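Local atomic coordinates of Ral guanine nucleotide dissociation stimulator-like 2 (Mus musculus, PDB entry 4JGW), a protein that probably acts as a guanine nucleotide exchange factor for small G proteins and associates in vitro with GTP-bound Rap1A and H-Ras. Residues L80-H83 against R84-S88; F93-V96 against A97-L100; R99-A102 against L103-Y106; R113-G116 against V117-V121. One frame throughout, in Å; residues are numbered along the deposited sequence.

Interaction 1: residues L80-H83 against R84-S88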
ATOM      1  N   LEU A  80     -13.510  -7.059   3.347  1.00 27.22           N
ATOM      2  CA  LEU A  80     -12.596  -7.230   4.477  1.00 27.40           C
ATOM      3  C   LEU A  80     -11.421  -6.258   4.432  1.00 27.49           C
ATOM      4  O   LEU A  80     -10.951  -5.811   5.475  1.00 27.49           O
ATOM      5  CB  LEU A  80     -12.089  -8.677   4.566  1.00 27.27           C
ATOM      6  CG  LEU A  80     -13.091  -9.782   4.931  1.00 27.49           C
ATOM      7  CD1 LEU A  80     -12.410 -11.144   4.930  1.00 26.85           C
ATOM      8  CD2 LEU A  80     -13.781  -9.525   6.276  1.00 26.81           C
ATOM      9  N   ALA A  81     -10.962  -5.933   3.227  1.00 27.81           N
ATOM     10  CA  ALA A  81      -9.820  -5.036   3.047  1.00 28.17           C
ATOM     11  C   ALA A  81     -10.181  -3.553   3.160  1.00 28.45           C
ATOM     12  O   ALA A  81      -9.373  -2.756   3.634  1.00 28.19           O
ATOM     13  CB  ALA A  81      -9.128  -5.312   1.720  1.00 28.11           C
ATOM     14  N   THR A  82     -11.390  -3.192   2.731  1.00 28.84           N
ATOM     15  CA  THR A  82     -11.795  -1.784   2.650  1.00 29.32           C
ATOM     16  C   THR A  82     -12.758  -1.315   3.750  1.00 29.88           C
ATOM     17  O   THR A  82     -13.081  -0.129   3.815  1.00 29.95           O
ATOM     18  CB  THR A  82     -12.426  -1.444   1.273  1.00 29.23           C
ATOM     19  OG1 THR A  82     -13.634  -2.195   1.093  1.00 28.77           O
ATOM     20  CG2 THR A  82     -11.459  -1.742   0.129  1.00 29.23           C
ATOM     21  N   HIS A  83     -13.208  -2.228   4.610  1.00 30.59           N
ATOM     22  CA  HIS A  83     -14.292  -1.928   5.561  1.00 31.45           C
ATOM     23  C   HIS A  83     -14.037  -0.740   6.497  1.00 32.19           C
ATOM     24  O   HIS A  83     -14.972  -0.030   6.867  1.00 32.46           O
ATOM     25  CB  HIS A  83     -14.713  -3.173   6.355  1.00 31.27           C
ATOM     26  CG  HIS A  83     -13.781  -3.539   7.467  1.00 31.35           C
ATOM     27  ND1 HIS A  83     -12.615  -4.245   7.261  1.00 31.30           N
ATOM     28  CD2 HIS A  83     -13.853  -3.313   8.801  1.00 31.15           C
ATOM     29  CE1 HIS A  83     -12.005  -4.429   8.419  1.00 31.46           C
ATOM     30  NE2 HIS A  83     -12.736  -3.874   9.369  1.00 31.19           N
ATOM     31  N   ARG A  84     -12.775  -0.520   6.857  1.00 32.96           N
ATOM     32  CA  ARG A  84     -12.413   0.559   7.778  1.00 33.80           C
ATOM     33  C   ARG A  84     -12.591   1.949   7.169  1.00 34.16           C
ATOM     34  O   ARG A  84     -12.490   2.953   7.873  1.00 34.30           O
ATOM     35  CB  ARG A  84     -10.986   0.377   8.298  1.00 33.92           C
ATOM     36  CG  ARG A  84     -10.833  -0.791   9.248  1.00 34.62           C
ATOM     37  CD  ARG A  84      -9.542  -0.698  10.034  1.00 36.58           C
ATOM     38  NE  ARG A  84      -9.614  -1.511  11.245  1.00 37.56           N
ATOM     39  CZ  ARG A  84      -8.838  -1.354  12.310  1.00 38.12           C
ATOM     40  NH1 ARG A  84      -7.911  -0.403  12.334  1.00 38.12           N
ATOM     41  NH2 ARG A  84      -8.995  -2.149  13.360  1.00 38.74           N
ATOM     42  N   ALA A  85     -12.860   2.000   5.865  1.00 34.60           N
ATOM     43  CA  ALA A  85     -13.108   3.263   5.175  1.00 34.87           C
ATOM     44  C   ALA A  85     -14.537   3.773   5.376  1.00 35.13           C
ATOM     45  O   ALA A  85     -14.780   4.980   5.293  1.00 35.34           O
ATOM     46  CB  ALA A  85     -12.791   3.132   3.690  1.00 34.88           C
ATOM     47  N   PHE A  86     -15.473   2.860   5.640  1.00 35.33           N
ATOM     48  CA  PHE A  86     -16.894   3.221   5.777  1.00 35.41           C
ATOM     49  C   PHE A  86     -17.567   2.704   7.054  1.00 35.54           C
ATOM     50  O   PHE A  86     -18.626   3.199   7.445  1.00 35.75           O
ATOM     51  CB  PHE A  86     -17.698   2.809   4.530  1.00 35.45           C
ATOM     52  CG  PHE A  86     -17.591   1.345   4.177  1.00 35.28           C
ATOM     53  CD1 PHE A  86     -18.501   0.424   4.683  1.00 35.24           C
ATOM     54  CD2 PHE A  86     -16.587   0.893   3.321  1.00 35.45           C
ATOM     55  CE1 PHE A  86     -18.406  -0.929   4.353  1.00 34.95           C
ATOM     56  CE2 PHE A  86     -16.487  -0.457   2.986  1.00 34.91           C
ATOM     57  CZ  PHE A  86     -17.398  -1.366   3.501  1.00 34.82           C
ATOM     58  N   THR A  87     -16.962   1.702   7.687  1.00 35.63           N
ATOM     59  CA  THR A  87     -17.436   1.189   8.976  1.00 35.67           C
ATOM     60  C   THR A  87     -16.237   0.969   9.906  1.00 35.78           C
ATOM     61  O   THR A  87     -15.185   1.577   9.706  1.00 35.92           O
ATOM     62  CB  THR A  87     -18.337  -0.086   8.815  1.00 35.66           C
ATOM     63  OG1 THR A  87     -18.858  -0.479  10.089  1.00 35.53           O
ATOM     64  CG2 THR A  87     -17.574  -1.263   8.192  1.00 35.68           C
ATOM     65  N   SER A  88     -16.391   0.132  10.929  1.00 35.92           N
ATOM     66  CA  SER A  88     -15.262  -0.233  11.780  1.00 36.07           C
ATOM     67  C   SER A  88     -15.216  -1.737  12.020  1.00 36.22           C
ATOM     68  O   SER A  88     -16.214  -2.437  11.824  1.00 36.28           O
ATOM     69  CB  SER A  88     -15.299   0.535  13.107  1.00 35.99           C
ATOM     70  OG  SER A  88     -16.302   0.034  13.968  1.00 36.31           O
TER
HETATM   71  O   HOH W   1      -9.736  -1.995   6.151  1.00 35.60           O

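Interaction 2: residues F93-V96 against A97-L100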
ATOM      1  N   PHE A  93     -17.691  -6.938  12.936  1.00 37.16           N
ATOM      2  CA  PHE A  93     -17.676  -8.141  13.766  1.00 37.21           C
ATOM      3  C   PHE A  93     -19.018  -8.308  14.484  1.00 37.29           C
ATOM      4  O   PHE A  93     -19.558  -9.415  14.552  1.00 37.30           O
ATOM      5  CB  PHE A  93     -16.545  -8.048  14.794  1.00 37.21           C
ATOM      6  CG  PHE A  93     -16.043  -9.378  15.302  1.00 37.19           C
ATOM      7  CD1 PHE A  93     -14.828  -9.448  15.975  1.00 37.58           C
ATOM      8  CD2 PHE A  93     -16.767 -10.553  15.112  1.00 37.36           C
ATOM      9  CE1 PHE A  93     -14.346 -10.663  16.460  1.00 37.59           C
ATOM     10  CE2 PHE A  93     -16.292 -11.771  15.588  1.00 37.49           C
ATOM     11  CZ  PHE A  93     -15.078 -11.825  16.263  1.00 37.44           C
ATOM     12  N   GLY A  94     -19.543  -7.205  15.014  1.00 37.35           N
ATOM     13  CA  GLY A  94     -20.834  -7.195  15.704  1.00 37.55           C
ATOM     14  C   GLY A  94     -21.997  -7.597  14.813  1.00 37.70           C
ATOM     15  O   GLY A  94     -22.870  -8.358  15.233  1.00 37.73           O
ATOM     16  N   LEU A  95     -21.999  -7.095  13.580  1.00 37.81           N
ATOM     17  CA  LEU A  95     -23.046  -7.416  12.606  1.00 38.07           C
ATOM     18  C   LEU A  95     -22.971  -8.862  12.114  1.00 38.16           C
ATOM     19  O   LEU A  95     -23.989  -9.447  11.741  1.00 38.21           O
ATOM     20  CB  LEU A  95     -23.005  -6.447  11.422  1.00 38.01           C
ATOM     21  CG  LEU A  95     -23.366  -4.992  11.733  1.00 38.22           C
ATOM     22  CD1 LEU A  95     -22.872  -4.089  10.630  1.00 38.29           C
ATOM     23  CD2 LEU A  95     -24.862  -4.809  11.958  1.00 38.38           C
ATOM     24  N   VAL A  96     -21.765  -9.425  12.112  1.00 38.31           N
ATOM     25  CA  VAL A  96     -21.572 -10.846  11.829  1.00 38.53           C
ATOM     26  C   VAL A  96     -22.176 -11.671  12.965  1.00 38.85           C
ATOM     27  O   VAL A  96     -22.916 -12.629  12.722  1.00 38.74           O
ATOM     28  CB  VAL A  96     -20.075 -11.200  11.611  1.00 38.41           C
ATOM     29  CG1 VAL A  96     -19.859 -12.713  11.608  1.00 38.20           C
ATOM     30  CG2 VAL A  96     -19.566 -10.592  10.310  1.00 38.26           C
ATOM     31  N   ALA A  97     -21.867 -11.279  14.201  1.00 39.26           N
ATOM     32  CA  ALA A  97     -22.438 -11.906  15.395  1.00 39.65           C
ATOM     33  C   ALA A  97     -23.954 -11.713  15.467  1.00 39.89           C
ATOM     34  O   ALA A  97     -24.667 -12.600  15.928  1.00 39.97           O
ATOM     35  CB  ALA A  97     -21.771 -11.371  16.652  1.00 39.63           C
ATOM     36  N   ASP A  98     -24.433 -10.557  15.004  1.00 40.27           N
ATOM     37  CA  ASP A  98     -25.868 -10.293  14.885  1.00 40.63           C
ATOM     38  C   ASP A  98     -26.543 -11.292  13.950  1.00 40.83           C
ATOM     39  O   ASP A  98     -27.544 -11.912  14.313  1.00 40.94           O
ATOM     40  CB  ASP A  98     -26.121  -8.870  14.373  1.00 40.63           C
ATOM     41  CG  ASP A  98     -26.035  -7.822  15.467  1.00 40.85           C
ATOM     42  OD1 ASP A  98     -25.805  -8.185  16.640  1.00 40.76           O
ATOM     43  OD2 ASP A  98     -26.200  -6.626  15.146  1.00 40.92           O
ATOM     44  N   ARG A  99     -25.978 -11.439  12.751  1.00 41.03           N
ATOM     45  CA  ARG A  99     -26.521 -12.317  11.715  1.00 41.26           C
ATOM     46  C   ARG A  99     -26.580 -13.778  12.161  1.00 41.41           C
ATOM     47  O   ARG A  99     -27.545 -14.483  11.862  1.00 41.41           O
ATOM     48  CB  ARG A  99     -25.725 -12.159  10.409  1.00 41.27           C
ATOM     49  CG  ARG A  99     -26.148 -13.075   9.256  1.00 41.47           C
ATOM     50  CD  ARG A  99     -27.567 -12.805   8.773  1.00 41.80           C
ATOM     51  NE  ARG A  99     -27.977 -13.773   7.756  1.00 42.54           N
ATOM     52  CZ  ARG A  99     -29.211 -13.890   7.271  1.00 42.78           C
ATOM     53  NH1 ARG A  99     -30.188 -13.100   7.702  1.00 42.49           N
ATOM     54  NH2 ARG A  99     -29.468 -14.806   6.347  1.00 42.99           N
ATOM     55  N   LEU A 100     -25.554 -14.217  12.886  1.00 41.66           N
ATOM     56  CA  LEU A 100     -25.507 -15.579  13.417  1.00 41.98           C
ATOM     57  C   LEU A 100     -26.550 -15.804  14.513  1.00 42.34           C
ATOM     58  O   LEU A 100     -27.148 -16.879  14.593  1.00 42.33           O
ATOM     59  CB  LEU A 100     -24.103 -15.915  13.938  1.00 41.84           C
ATOM     60  CG  LEU A 100     -22.957 -16.058  12.928  1.00 41.73           C
ATOM     61  CD1 LEU A 100     -21.615 -16.102  13.647  1.00 41.44           C
ATOM     62  CD2 LEU A 100     -23.131 -17.287  12.037  1.00 41.52           C
TER

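Interaction 3: residues R99-A102 against L103-Y106. Unlike the reference sequence in segment 103-106: Tyr106 (reference His).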
ATOM      1  N   ARG A  99     -25.978 -11.439  12.751  1.00 41.03           N
ATOM      2  CA  ARG A  99     -26.521 -12.317  11.715  1.00 41.26           C
ATOM      3  C   ARG A  99     -26.580 -13.778  12.161  1.00 41.41           C
ATOM      4  O   ARG A  99     -27.545 -14.483  11.862  1.00 41.41           O
ATOM      5  CB  ARG A  99     -25.725 -12.159  10.409  1.00 41.27           C
ATOM      6  CG  ARG A  99     -26.148 -13.075   9.256  1.00 41.47           C
ATOM      7  CD  ARG A  99     -27.567 -12.805   8.773  1.00 41.80           C
ATOM      8  NE  ARG A  99     -27.977 -13.773   7.756  1.00 42.54           N
ATOM      9  CZ  ARG A  99     -29.211 -13.890   7.271  1.00 42.78           C
ATOM     10  NH1 ARG A  99     -30.188 -13.100   7.702  1.00 42.49           N
ATOM     11  NH2 ARG A  99     -29.468 -14.806   6.347  1.00 42.99           N
ATOM     12  N   LEU A 100     -25.554 -14.217  12.886  1.00 41.66           N
ATOM     13  CA  LEU A 100     -25.507 -15.579  13.417  1.00 41.98           C
ATOM     14  C   LEU A 100     -26.550 -15.804  14.513  1.00 42.34           C
ATOM     15  O   LEU A 100     -27.148 -16.879  14.593  1.00 42.33           O
ATOM     16  CB  LEU A 100     -24.103 -15.915  13.938  1.00 41.84           C
ATOM     17  CG  LEU A 100     -22.957 -16.058  12.928  1.00 41.73           C
ATOM     18  CD1 LEU A 100     -21.615 -16.102  13.647  1.00 41.44           C
ATOM     19  CD2 LEU A 100     -23.131 -17.287  12.037  1.00 41.52           C
ATOM     20  N   GLU A 101     -26.762 -14.784  15.345  1.00 42.78           N
ATOM     21  CA  GLU A 101     -27.737 -14.841  16.438  1.00 43.30           C
ATOM     22  C   GLU A 101     -29.180 -14.897  15.939  1.00 43.56           C
ATOM     23  O   GLU A 101     -30.008 -15.610  16.506  1.00 43.63           O
ATOM     24  CB  GLU A 101     -27.559 -13.651  17.384  1.00 43.23           C
ATOM     25  CG  GLU A 101     -26.398 -13.796  18.354  1.00 43.57           C
ATOM     26  CD  GLU A 101     -26.014 -12.485  19.020  1.00 43.96           C
ATOM     27  OE1 GLU A 101     -26.777 -11.500  18.916  1.00 44.12           O
ATOM     28  OE2 GLU A 101     -24.940 -12.441  19.654  1.00 43.96           O
ATOM     29  N   ALA A 102     -29.472 -14.148  14.878  1.00 44.00           N
ATOM     30  CA  ALA A 102     -30.801 -14.148  14.263  1.00 44.48           C
ATOM     31  C   ALA A 102     -31.049 -15.425  13.455  1.00 44.83           C
ATOM     32  O   ALA A 102     -32.075 -15.559  12.778  1.00 45.01           O
ATOM     33  CB  ALA A 102     -30.977 -12.918  13.384  1.00 44.40           C
ATOM     34  N   LEU A 103     -30.108 -16.362  13.547  1.00 45.14           N
ATOM     35  CA  LEU A 103     -30.142 -17.584  12.760  1.00 45.48           C
ATOM     36  C   LEU A 103     -30.069 -18.827  13.650  1.00 45.67           C
ATOM     37  O   LEU A 103     -29.926 -19.948  13.157  1.00 45.70           O
ATOM     38  CB  LEU A 103     -28.992 -17.572  11.750  1.00 45.51           C
ATOM     39  CG  LEU A 103     -29.340 -17.757  10.270  1.00 45.74           C
ATOM     40  CD1 LEU A 103     -30.149 -16.581   9.738  1.00 45.75           C
ATOM     41  CD2 LEU A 103     -28.070 -17.911   9.466  1.00 45.84           C
ATOM     42  N   GLU A 104     -30.178 -18.617  14.961  1.00 45.91           N
ATOM     43  CA  GLU A 104     -30.139 -19.703  15.943  1.00 46.13           C
ATOM     44  C   GLU A 104     -31.406 -20.561  15.956  1.00 46.19           C
ATOM     45  O   GLU A 104     -31.361 -21.730  16.347  1.00 46.27           O
ATOM     46  CB  GLU A 104     -29.854 -19.153  17.345  1.00 46.18           C
ATOM     47  CG  GLU A 104     -28.375 -18.953  17.643  1.00 46.39           C
ATOM     48  CD  GLU A 104     -28.126 -18.332  19.005  1.00 46.77           C
ATOM     49  OE1 GLU A 104     -28.377 -17.119  19.167  1.00 46.96           O
ATOM     50  OE2 GLU A 104     -27.671 -19.057  19.915  1.00 47.18           O
ATOM     51  N   SER A 105     -32.527 -19.978  15.533  1.00 46.34           N
ATOM     52  CA  SER A 105     -33.807 -20.693  15.467  1.00 46.49           C
ATOM     53  C   SER A 105     -33.969 -21.500  14.179  1.00 46.50           C
ATOM     54  O   SER A 105     -34.894 -22.309  14.060  1.00 46.62           O
ATOM     55  CB  SER A 105     -34.978 -19.718  15.620  1.00 46.53           C
ATOM     56  OG  SER A 105     -35.082 -19.250  16.953  1.00 46.75           O
ATOM     57  N   TYR A 106     -33.067 -21.275  13.226  1.00 46.47           N
ATOM     58  CA  TYR A 106     -33.093 -21.948  11.923  1.00 46.41           C
ATOM     59  C   TYR A 106     -32.790 -23.446  12.032  1.00 46.44           C
ATOM     60  O   TYR A 106     -32.159 -23.876  13.000  1.00 46.43           O
ATOM     61  CB  TYR A 106     -32.094 -21.276  10.972  1.00 46.36           C
ATOM     62  CG  TYR A 106     -32.611 -20.023  10.296  1.00 45.98           C
ATOM     63  CD1 TYR A 106     -33.017 -18.915  11.042  1.00 45.73           C
ATOM     64  CD2 TYR A 106     -32.674 -19.939   8.907  1.00 45.56           C
ATOM     65  CE1 TYR A 106     -33.485 -17.764  10.421  1.00 45.74           C
ATOM     66  CE2 TYR A 106     -33.137 -18.792   8.276  1.00 45.64           C
ATOM     67  CZ  TYR A 106     -33.540 -17.710   9.038  1.00 45.69           C
ATOM     68  OH  TYR A 106     -34.000 -16.574   8.415  1.00 46.17           O
TER
HETATM   69  O   HOH W   2     -32.734 -17.254  16.041  1.00 55.36           O

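Interaction 4: residues R113-G116 against V117-V121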
ATOM      1  N   ARG A 113     -24.237 -24.487   7.995  1.00 43.42           N
ATOM      2  CA  ARG A 113     -23.716 -23.963   6.734  1.00 42.97           C
ATOM      3  C   ARG A 113     -23.209 -22.528   6.889  1.00 42.44           C
ATOM      4  O   ARG A 113     -22.050 -22.240   6.587  1.00 42.48           O
ATOM      5  CB  ARG A 113     -24.802 -24.032   5.655  1.00 43.16           C
ATOM      6  CG  ARG A 113     -24.357 -23.627   4.253  1.00 43.95           C
ATOM      7  CD  ARG A 113     -25.529 -23.088   3.433  1.00 45.17           C
ATOM      8  NE  ARG A 113     -26.596 -24.073   3.252  1.00 46.41           N
ATOM      9  CZ  ARG A 113     -27.871 -23.772   3.006  1.00 47.09           C
ATOM     10  NH1 ARG A 113     -28.262 -22.506   2.916  1.00 47.31           N
ATOM     11  NH2 ARG A 113     -28.761 -24.743   2.858  1.00 47.44           N
ATOM     12  N   THR A 114     -24.080 -21.643   7.374  1.00 41.76           N
ATOM     13  CA  THR A 114     -23.760 -20.225   7.547  1.00 41.06           C
ATOM     14  C   THR A 114     -22.678 -20.010   8.607  1.00 40.65           C
ATOM     15  O   THR A 114     -21.799 -19.159   8.437  1.00 40.65           O
ATOM     16  CB  THR A 114     -25.020 -19.403   7.892  1.00 41.02           C
ATOM     17  OG1 THR A 114     -26.019 -19.626   6.892  1.00 40.89           O
ATOM     18  CG2 THR A 114     -24.707 -17.906   7.959  1.00 41.05           C
ATOM     19  N   THR A 115     -22.747 -20.782   9.690  1.00 39.99           N
ATOM     20  CA  THR A 115     -21.711 -20.757  10.722  1.00 39.49           C
ATOM     21  C   THR A 115     -20.362 -21.151  10.116  1.00 39.07           C
ATOM     22  O   THR A 115     -19.335 -20.557  10.444  1.00 39.07           O
ATOM     23  CB  THR A 115     -22.065 -21.671  11.918  1.00 39.51           C
ATOM     24  OG1 THR A 115     -23.368 -21.331  12.404  1.00 39.65           O
ATOM     25  CG2 THR A 115     -21.061 -21.503  13.051  1.00 39.45           C
ATOM     26  N   GLY A 116     -20.384 -22.134   9.216  1.00 38.50           N
ATOM     27  CA  GLY A 116     -19.195 -22.551   8.473  1.00 37.75           C
ATOM     28  C   GLY A 116     -18.631 -21.449   7.595  1.00 37.23           C
ATOM     29  O   GLY A 116     -17.414 -21.274   7.512  1.00 37.24           O
ATOM     30  N   VAL A 117     -19.518 -20.703   6.938  1.00 36.69           N
ATOM     31  CA  VAL A 117     -19.111 -19.558   6.125  1.00 36.13           C
ATOM     32  C   VAL A 117     -18.518 -18.464   7.021  1.00 35.71           C
ATOM     33  O   VAL A 117     -17.497 -17.867   6.678  1.00 35.65           O
ATOM     34  CB  VAL A 117     -20.277 -18.998   5.267  1.00 36.20           C
ATOM     35  CG1 VAL A 117     -19.798 -17.864   4.368  1.00 35.93           C
ATOM     36  CG2 VAL A 117     -20.891 -20.101   4.417  1.00 36.28           C
ATOM     37  N   ALA A 118     -19.150 -18.229   8.169  1.00 35.15           N
ATOM     38  CA  ALA A 118     -18.681 -17.231   9.130  1.00 34.82           C
ATOM     39  C   ALA A 118     -17.290 -17.565   9.673  1.00 34.56           C
ATOM     40  O   ALA A 118     -16.421 -16.695   9.729  1.00 34.44           O
ATOM     41  CB  ALA A 118     -19.686 -17.060  10.268  1.00 34.83           C
ATOM     42  N   ILE A 119     -17.088 -18.827  10.060  1.00 34.26           N
ATOM     43  CA  ILE A 119     -15.779 -19.320  10.499  1.00 33.93           C
ATOM     44  C   ILE A 119     -14.729 -19.119   9.403  1.00 33.65           C
ATOM     45  O   ILE A 119     -13.620 -18.654   9.676  1.00 33.69           O
ATOM     46  CB  ILE A 119     -15.835 -20.826  10.919  1.00 34.09           C
ATOM     47  CG1 ILE A 119     -16.806 -21.054  12.093  1.00 33.78           C
ATOM     48  CG2 ILE A 119     -14.436 -21.376  11.229  1.00 33.85           C
ATOM     49  CD1 ILE A 119     -16.560 -20.200  13.338  1.00 33.62           C
ATOM     50  N   SER A 120     -15.096 -19.457   8.168  1.00 33.13           N
ATOM     51  CA  SER A 120     -14.214 -19.298   7.012  1.00 32.70           C
ATOM     52  C   SER A 120     -13.867 -17.831   6.730  1.00 32.42           C
ATOM     53  O   SER A 120     -12.708 -17.506   6.456  1.00 32.52           O
ATOM     54  CB  SER A 120     -14.832 -19.954   5.773  1.00 32.66           C
ATOM     55  OG  SER A 120     -14.062 -19.693   4.614  1.00 32.92           O
ATOM     56  N   VAL A 121     -14.871 -16.957   6.798  1.00 31.97           N
ATOM     57  CA  VAL A 121     -14.679 -15.521   6.581  1.00 31.54           C
ATOM     58  C   VAL A 121     -13.806 -14.894   7.675  1.00 31.44           C
ATOM     59  O   VAL A 121     -12.895 -14.117   7.377  1.00 31.21           O
ATOM     60  CB  VAL A 121     -16.038 -14.775   6.456  1.00 31.50           C
ATOM     61  CG1 VAL A 121     -15.880 -13.275   6.694  1.00 31.14           C
ATOM     62  CG2 VAL A 121     -16.664 -15.035   5.090  1.00 31.34           C
TER

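Interaction 1: residues L80-H83 against R84-S88
His83 and Phe86 carry the turn that follows helix 75-82 in the N-terminal Ras-GEF (REM) region and leads into helix 89-101. The imidazole is tucked back over its own main chain, CG lying between the backbone N and the carbonyl carbon (chi1 78°). From there ND1 reaches back to Leu80 O at 2.9 Å, the acceptor close to the ring plane though the donor stands well above the carbonyl plane. NE2 turns to Thr89 OG1, a hydroxyl that also receives Arg84 NE. One face of the imidazole bears the aliphatic part of Arg84: CG makes a CH-pi contact 3.9 Å from the His83 ring centroid. The extended arginine chain runs beside the imidazole in the same direction, with its guanidinium plane turned 80° from the ring. Phe86 is also folded inward (chi1 56°), which lays its ring against the backbone, His83 CA standing off-centre over the face at 4.1 Å from the centroid. His83 O sits over the same ring and accepts two main-chain donors, Phe86 N at 3.2 Å and Thr87 N at 2.8 Å. Thr87 CG2 slips in beside His83 O and lies 3.9 Å from His83 CB. One residue earlier, Ala85 N bonds to Thr82 O at 3.0 Å. Farther out, Trp125 meets the imidazole edge-to-face, and Leu56 and Leu59 of helix 56-63 pack on Phe86. With both nitrogens engaged, the imidazole is held in one orientation and links Leu80, near the end of helix 75-82, to Thr89, at the start of helix 89-101.

Interaction 2: residues F93-V96 against A97-L100
Leu95 and Asp98, Val96 and Leu100 are neighbours along one alpha-helix, 89-101, of the helical REM region. Its backbone repeats the i to i+4 pattern four times: Ala97 N to Phe93 O, Asp98 N to Gly94 O at 2.7 Å, Arg99 N to Leu95 O, and Leu100 N to Val96 O at 3.1 Å. The Asp98 bond is the shortest of the four but bends to 146° at the hydrogen.

Among apolar groups, Val96 CG1 lies 4.3 Å from Leu100 CD1 on a buried flank. Beyond this pair Leu100 meets Leu144 and Phe147 of helix 138-151 and Thr115 and Ala118 of helix 108-128, while Leu95 rests on Leu56 and Val60 of helix 56-63. Leu100 folds back against its own helix, CG coming within 3.4 Å of Val96 O.

The charged group is Asp98. Its CG lies anti to the carbonyl carbon (chi1 -81°), which swings the carboxylate back along the preceding turn, where it crosses the leucine branch; OD1 then forms a salt bridge with Arg143 of helix 138-151, tying the two helices together. Leu95 CD2, from three residues earlier, approaches Asp98 OD2 at 3.9 Å.

Interaction 3: residues R99-A102 against L103-Y106
This local contact runs round the C-terminal end of helix 89-101, where the chain leaves the helix and turns toward helix 108-128 of the REM region. Ala102 is the first residue to abandon helical backbone angles, and the hydrogen bonds step from four residues apart to three: Leu103 N reaches Leu100 O at 3.2 Å, from well above the carbonyl plane. Glu104 N makes a weak bond to Glu101 O at 3.4 Å. That carbonyl also takes a hydrogen from a water, which in turn accepts from Ser105 N at 2.8 Å, bridging helix end and loop.

The side-chain core of the turn is Leu103, whose CD1 is set between two flat groups. Arg99 folds at chi2 (64°), which brings its guanidinium across the leucine branch. Tyr106, a tyrosine where the reference sequence has histidine, offers a ring face to the same methyl, offset toward the rim. Glu101 and Glu104 run side by side in one direction; Glu104 OE2 forms a salt bridge with Arg150 and Glu101 has a long, weak ion pair with Arg143, which would probably soften their mutual repulsion. Ala102 O stands obliquely to the tyrosine ring, 3.5 Å from Tyr106 CE1. Leu103 CD1 lies over the centre of the guanidinium, 3.8 Å from Arg99 CZ.

Interaction 4: residues R113-G116 against V117-V121
Thr114 O receives the shortest bond across this contact, from Ala118 N at 2.8 Å, within helix 108-128 of the all-helical part of the REM region. One bond of the same alpha-helical i to i+4 kind precedes it and two follow. Val117 N meets Arg113 O at 3.0 Å in the carbonyl plane, Ile119 N meets Thr115 O at 2.9 Å and nearly straight (167° at the hydrogen), and Ser120 N meets Gly116 O with a larger tilt from the plane.

Side chains lean on these carbonyls more than on one another. Thr115 and Ile119 come closest to an apolar pair, Thr115 CG2 standing 4.4 Å from Ile119 CG1, and both face helix 138-151, where Leu148 touches each. The threonine hydroxyls are turned back along the helix: Thr114 OG1 bonds to Glu110 O and Thr115 OG1 to Leu111 O, so their polar ends are satisfied one turn earlier. Ala118, small and buried, lies against Leu100 of helix 89-101, while Val117 touches Ala66. The isoleucine chain folds down over the carbonyl one turn earlier, CG1 anti to its own carbonyl carbon (chi1 -61°). Ile119 CG1 thereby comes within 3.1 Å of Thr115 O.

Overall arrangement
All four contacts are local and follow one another along the REM region. Interactions 2 and 3 share Arg99 and Leu100 on helix 89-101; interaction 2, in mid-helix, is the buried one, whereas 1, 3 and 4 are partly buried. Interaction 4, on helix 108-128, meets both through Leu100, whose CD2 is 3.9 Å from Ala118 CB; Leu103 CD2 adds a contact of 3.7 Å with Thr114 CG2. Interaction 1, before helix 89-101, reaches interaction 4 by Leu80. Regular backbone bonds dominate interactions 2 and 4. The two turns mix three- and four-residue bonds with imidazole, phenyl, guanidinium and phenol faces met by CH groups or methyls, and in interaction 3 a water bridges helix end and loop.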